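Local coordinates for protein EcmrR transcriptional regulator (Escherichia coli, PDB 6WL5) that probably senses cationic, lipophilic drugs through its GyrI-like ligand-binding domain and activates transcription as a MerR-family multidrug regulator, at residues 100-103 against 107-110; 2-7 against 113-118. All blocks are in the same frame, centred on the assembly; numbering follows the deposited sequence. Where two conformers were deposited one is given.

Interaction 1 (100-103 against 107-110)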
loop_
_atom_site.group_PDB
_atom_site.type_symbol
_atom_site.label_atom_id
_atom_site.label_comp_id
_atom_site.label_asym_id
_atom_site.label_seq_id
_atom_site.Cartn_x
_atom_site.Cartn_y
_atom_site.Cartn_z
ATOM N N VAL A 100 -1.801 10.144 5.613
ATOM C CA VAL A 100 -0.818 10.567 6.606
ATOM C C VAL A 100 0.465 9.810 6.347
ATOM O O VAL A 100 0.446 8.710 5.808
ATOM C CB VAL A 100 -1.242 10.339 8.069
ATOM C CG1 VAL A 100 -2.446 11.179 8.408
ATOM C CG2 VAL A 100 -1.492 8.857 8.359
ATOM N N ILE A 101 1.553 10.409 6.743
ATOM C CA ILE A 101 2.845 9.727 6.778
ATOM C C ILE A 101 3.081 9.128 8.156
ATOM O O ILE A 101 3.054 9.835 9.180
ATOM C CB ILE A 101 3.983 10.696 6.405
ATOM C CG1 ILE A 101 3.833 11.164 4.956
ATOM C CG2 ILE A 101 5.364 10.066 6.669
ATOM C CD1 ILE A 101 4.272 10.143 3.912
ATOM N N HIS A 102 3.361 7.823 8.172
ATOM C CA HIS A 102 3.845 7.125 9.347
ATOM C C HIS A 102 5.368 7.022 9.280
ATOM O O HIS A 102 5.928 6.416 8.351
ATOM C CB HIS A 102 3.250 5.732 9.425
ATOM C CG HIS A 102 3.740 4.968 10.597
ATOM N ND1 HIS A 102 3.286 5.212 11.880
ATOM C CD2 HIS A 102 4.706 4.027 10.703
ATOM C CE1 HIS A 102 3.953 4.431 12.718
ATOM N NE2 HIS A 102 4.782 3.674 12.024
ATOM N N LYS A 103 6.039 7.708 10.193
ATOM C CA LYS A 103 7.478 7.587 10.344
ATOM C C LYS A 103 7.797 6.481 11.339
ATOM O O LYS A 103 7.121 6.327 12.356
ATOM C CB LYS A 103 8.069 8.901 10.854
ATOM C CG LYS A 103 8.094 10.018 9.802
ATOM C CD LYS A 103 8.946 9.637 8.565
ATOM C CE LYS A 103 10.420 9.572 8.906
ATOM N NZ LYS A 103 10.881 10.913 9.359
ATOM N N ASP A 107 5.674 -1.663 13.756
ATOM C CA ASP A 107 4.881 -2.128 14.891
ATOM C C ASP A 107 3.805 -1.115 15.285
ATOM O O ASP A 107 2.782 -1.500 15.849
ATOM C CB ASP A 107 5.737 -2.503 16.107
ATOM C CG ASP A 107 6.511 -1.324 16.703
ATOM O OD1 ASP A 107 7.043 -0.517 15.924
ATOM O OD2 ASP A 107 6.559 -1.197 17.950
ATOM N N SER A 108 3.996 0.164 14.968
ATOM C CA SER A 108 3.022 1.182 15.325
ATOM C C SER A 108 2.218 1.687 14.138
ATOM O O SER A 108 1.526 2.700 14.270
ATOM C CB SER A 108 3.759 2.354 15.971
ATOM O OG SER A 108 4.839 2.793 15.153
ATOM N N LEU A 109 2.247 0.993 12.996
ATOM C CA LEU A 109 1.408 1.400 11.868
ATOM C C LEU A 109 -0.053 1.586 12.265
ATOM O O LEU A 109 -0.745 2.454 11.704
ATOM C CB LEU A 109 1.478 0.341 10.753
ATOM C CG LEU A 109 2.684 0.416 9.809
ATOM C CD1 LEU A 109 2.775 -0.832 8.942
ATOM C CD2 LEU A 109 2.618 1.627 8.893
ATOM N N ARG A 110 -0.576 0.737 13.162
ATOM C CA ARG A 110 -1.997 0.821 13.507
ATOM C C ARG A 110 -2.377 2.221 13.962
ATOM O O ARG A 110 -3.528 2.638 13.794
ATOM C CB ARG A 110 -2.392 -0.163 14.605
ATOM C CG ARG A 110 -1.756 0.084 15.979
ATOM C CD ARG A 110 -2.146 -0.964 17.063
ATOM N NE ARG A 110 -1.690 -2.293 16.710
ATOM C CZ ARG A 110 -0.502 -2.794 17.046
ATOM N NH1 ARG A 110 0.349 -2.098 17.781
ATOM N NH2 ARG A 110 -0.186 -4.007 16.657
#

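Interaction 2 (2-7 against 113-118). With 16A (cetyl-trimethyl-ammonium), chain E.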
loop_
_atom_site.group_PDB
_atom_site.type_symbol
_atom_site.label_atom_id
_atom_site.label_comp_id
_atom_site.label_asym_id
_atom_site.label_seq_id
_atom_site.Cartn_x
_atom_site.Cartn_y
_atom_site.Cartn_z
ATOM N N MET A 2 3.883 9.894 17.665
ATOM C CA MET A 2 4.153 10.583 16.404
ATOM C C MET A 2 2.962 11.482 16.089
ATOM O O MET A 2 1.837 11.164 16.461
ATOM C CB MET A 2 4.350 9.586 15.267
ATOM C CG MET A 2 5.176 10.129 14.086
ATOM S SD MET A 2 4.689 9.526 12.449
ATOM C CE MET A 2 3.764 10.987 11.919
ATOM N N LEU A 3 3.209 12.591 15.394
ATOM C CA LEU A 3 2.204 13.625 15.147
ATOM C C LEU A 3 1.764 13.527 13.688
ATOM O O LEU A 3 2.383 14.113 12.795
ATOM C CB LEU A 3 2.802 14.992 15.423
ATOM C CG LEU A 3 2.471 15.612 16.777
ATOM C CD1 LEU A 3 1.048 16.145 16.756
ATOM C CD2 LEU A 3 2.661 14.606 17.910
ATOM N N TYR A 4 0.684 12.797 13.449
ATOM C CA TYR A 4 0.180 12.624 12.093
ATOM C C TYR A 4 -0.460 13.917 11.600
ATOM O O TYR A 4 -1.082 14.661 12.366
ATOM C CB TYR A 4 -0.862 11.501 12.070
ATOM C CG TYR A 4 -0.241 10.156 12.424
ATOM C CD1 TYR A 4 0.608 9.493 11.540
ATOM C CD2 TYR A 4 -0.507 9.542 13.641
ATOM C CE1 TYR A 4 1.170 8.265 11.849
ATOM C CE2 TYR A 4 0.052 8.319 13.966
ATOM C CZ TYR A 4 0.881 7.685 13.067
ATOM O OH TYR A 4 1.450 6.498 13.425
ATOM N N GLN A 5 -0.363 14.142 10.287
ATOM C CA GLN A 5 -0.812 15.375 9.619
ATOM C C GLN A 5 -1.584 15.020 8.349
ATOM O O GLN A 5 -0.984 14.774 7.301
ATOM C CB GLN A 5 0.441 16.219 9.334
ATOM C CG GLN A 5 0.288 17.476 8.498
ATOM C CD GLN A 5 1.633 18.215 8.291
ATOM O OE1 GLN A 5 1.728 19.426 8.510
ATOM N NE2 GLN A 5 2.669 17.482 7.875
ATOM N N ALA A 6 -2.923 15.036 8.414
ATOM C CA ALA A 6 -3.720 14.656 7.261
ATOM C C ALA A 6 -3.473 15.577 6.070
ATOM O O ALA A 6 -3.395 16.793 6.217
ATOM C CB ALA A 6 -5.199 14.779 7.618
ATOM N N ALA A 7 -3.407 14.988 4.873
ATOM C CA ALA A 7 -3.414 15.710 3.605
ATOM C C ALA A 7 -4.458 15.067 2.710
ATOM O O ALA A 7 -4.816 13.919 2.905
ATOM C CB ALA A 7 -2.071 15.617 2.908
ATOM N N TYR A 113 -3.709 4.237 11.103
ATOM C CA TYR A 113 -5.061 3.827 10.736
ATOM C C TYR A 113 -6.076 4.368 11.731
ATOM O O TYR A 113 -7.148 4.827 11.334
ATOM C CB TYR A 113 -5.130 2.288 10.636
ATOM C CG TYR A 113 -4.374 1.730 9.440
ATOM C CD1 TYR A 113 -2.999 1.533 9.490
ATOM C CD2 TYR A 113 -5.019 1.453 8.249
ATOM C CE1 TYR A 113 -2.309 1.039 8.380
ATOM C CE2 TYR A 113 -4.340 0.980 7.136
ATOM C CZ TYR A 113 -2.981 0.797 7.198
ATOM O OH TYR A 113 -2.316 0.323 6.095
ATOM N N ILE A 114 -5.769 4.283 13.029
ATOM C CA ILE A 114 -6.626 4.872 14.055
ATOM C C ILE A 114 -6.850 6.338 13.752
ATOM O O ILE A 114 -7.993 6.835 13.737
ATOM C CB ILE A 114 -5.971 4.663 15.435
ATOM C CG1 ILE A 114 -6.044 3.196 15.872
ATOM C CG2 ILE A 114 -6.648 5.554 16.468
ATOM C CD1 ILE A 114 -5.214 2.924 17.114
ATOM N N TYR A 115 -5.764 7.044 13.503
ATOM C CA TYR A 115 -5.841 8.464 13.230
ATOM C C TYR A 115 -6.693 8.786 12.021
ATOM O O TYR A 115 -7.511 9.676 12.080
ATOM C CB TYR A 115 -4.439 9.024 12.996
ATOM C CG TYR A 115 -4.381 10.523 12.976
ATOM C CD1 TYR A 115 -4.501 11.232 11.804
ATOM C CD2 TYR A 115 -4.188 11.204 14.133
ATOM C CE1 TYR A 115 -4.448 12.616 11.813
ATOM C CE2 TYR A 115 -4.117 12.557 14.155
ATOM C CZ TYR A 115 -4.249 13.252 12.998
ATOM O OH TYR A 115 -4.144 14.609 13.108
ATOM N N LEU A 116 -6.515 8.048 10.939
ATOM C CA LEU A 116 -7.281 8.343 9.724
ATOM C C LEU A 116 -8.749 7.967 9.882
ATOM O O LEU A 116 -9.620 8.678 9.381
ATOM C CB LEU A 116 -6.669 7.653 8.501
ATOM C CG LEU A 116 -5.433 8.342 7.919
ATOM C CD1 LEU A 116 -4.883 7.472 6.814
ATOM C CD2 LEU A 116 -5.793 9.727 7.409
ATOM N N MET A 117 -9.043 6.838 10.563
ATOM C CA MET A 117 -10.439 6.478 10.844
ATOM C C MET A 117 -11.136 7.614 11.592
ATOM O O MET A 117 -12.267 7.986 11.256
ATOM C CB MET A 117 -10.539 5.156 11.653
ATOM C CG MET A 117 -10.349 3.829 10.835
ATOM S SD MET A 117 -10.523 2.175 11.646
ATOM C CE MET A 117 -8.889 1.938 12.359
ATOM N N GLN A 118 -10.457 8.201 12.587
ATOM C CA GLN A 118 -11.029 9.304 13.361
ATOM C C GLN A 118 -11.176 10.562 12.511
ATOM O O GLN A 118 -12.208 11.255 12.590
ATOM C CB GLN A 118 -10.173 9.587 14.586
ATOM C CG GLN A 118 -10.715 10.587 15.564
ATOM C CD GLN A 118 -11.918 10.065 16.333
ATOM O OE1 GLN A 118 -11.849 9.008 16.974
ATOM N NE2 GLN A 118 -13.034 10.781 16.254
HETATM C C1 16A E . -17.291 3.312 9.841
HETATM C C2 16A E . -16.183 2.358 9.419
HETATM C C3 16A E . -15.354 1.889 10.611
HETATM C C4 16A E . -13.938 1.432 10.246
HETATM C C5 16A E . -13.746 0.939 8.810
HETATM C C6 16A E . -12.402 0.231 8.673
HETATM C C7 16A E . -12.261 -0.660 7.452
HETATM C C8 16A E . -10.975 -1.464 7.597
HETATM C C9 16A E . -10.116 -1.324 6.370
HETATM C C10 16A E . -9.360 -2.601 5.998
HETATM C C11 16A E . -8.466 -3.192 7.081
HETATM C C12 16A E . -7.250 -2.338 7.414
HETATM C C13 16A E . -6.205 -3.229 8.088
HETATM C C14 16A E . -4.867 -2.517 8.136
HETATM C C15 16A E . -3.868 -3.280 8.990
HETATM C C16 16A E . -2.521 -2.642 8.800
HETATM N N1 16A E . -1.506 -3.163 9.730
HETATM C C17 16A E . -1.414 -4.635 9.731
HETATM C C18 16A E . -0.259 -2.557 9.237
HETATM C C19 16A E . -1.711 -2.613 11.073
#

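Interaction 1 (100-103 against 107-110)
The imidazole of His102 lies under Leu109, whose CA sits over the middle of the ring. That carbon stands 4.1 Å from the ring centroid and only 11° off the ring normal, the geometry of a CH-pi contact over one face. The CD2 branch of Leu109 extends the overlap, reaching His102 CD2 at 3.7 Å, and the two side chains cross at about a right angle. Around the rim, the hydroxyl of Ser108 lies at the ring edge and in its plane, with Ser108 OG 3.1 Å from His102 CE1. The CB of His102 points toward 107-110, and with CG anti to the backbone N (chi1 179°) the ring continues in that direction, to the start of helix 109-123.

Both ring nitrogens are engaged beyond the two segments: ND1 is hydrogen-bonded to the hydroxyl of Tyr4, and NE2 to the carbonyl oxygen of Pro105, in the turn that joins strand 88-103 to the helix. Ser108 OG makes a weak hydrogen bond to that same carbonyl. With an alanine in place of His102, the Tyr4 hydroxyl and the Pro105 carbonyl would probably lose their imidazole partner, and a gap would open under Leu109. The contact thus packs the end of a strand against the first turn of the helix that follows it, and Leu109 itself touches a bound cetyl-trimethyl-ammonium. His102 and Leu109 are buried, Ser108 partly exposed. Chemically, hydrogen bonds at both ring nitrogens satisfy the polar atoms of the buried imidazole and, with Leu109 over one face, are likely to fix its rotation.

Interaction 2 (2-7 against 113-118)
The extended N-terminal segment 2-7 runs beside helix segment 113-118, the CA atoms of Tyr4 and Tyr115 being 7.4 Å apart and those of Ala6 and Leu116 7.7 Å. Tyr4 CB sits over the centre of the Tyr115 ring, 3.6 Å from its centroid and 8° off the normal, a CH-pi contact. Tyr115 reaches out to this methylene with CG anti to its own backbone N (chi1 -168°), and Tyr115 OH lies 3.2 Å from Tyr4 O. The two side chains slide past each other in opposite directions, and their ring planes meet obliquely at 45°. The Tyr4 hydroxyl is hydrogen-bonded to His102 ND1.

In the GyrI-like domain, helix 109-123 packs on the antiparallel sheet. Tyr115 packs against the N-terminal segment, whereas Tyr113 and Met117 lie on another side of the helix and line the pocket of a bound cetyl-trimethyl-ammonium. The alkyl chain passes with C14 over one face of the Tyr113 ring, toward its rim, where Tyr113 CE2 is 3.7 Å from ligand C14; the Tyr113 hydroxyl is hydrogen-bonded to Glu133. One turn on, Met117 SD lies 3.8 Å from ligand C4.

Overall arrangement
From the N terminus, residues 2-7 lead into strand 7-23, and interaction 2 closes a long loop by bringing them against helix 109-123, the two segments being 106 residues apart at their closest ends. Interaction 1 falls within that span: strand 88-103 ends, a short turn follows, and 107-110 folds back on 100-103 at the start of the same helix. The smaller loop is therefore enclosed by the larger, and the two do not cross. Their centres are 9 Å apart, and the contacts touch directly, Met2 SD packing 3.2 Å from Lys103 N. Together they tie the N-terminal segment, the end of a sheet strand and successive turns of one helix.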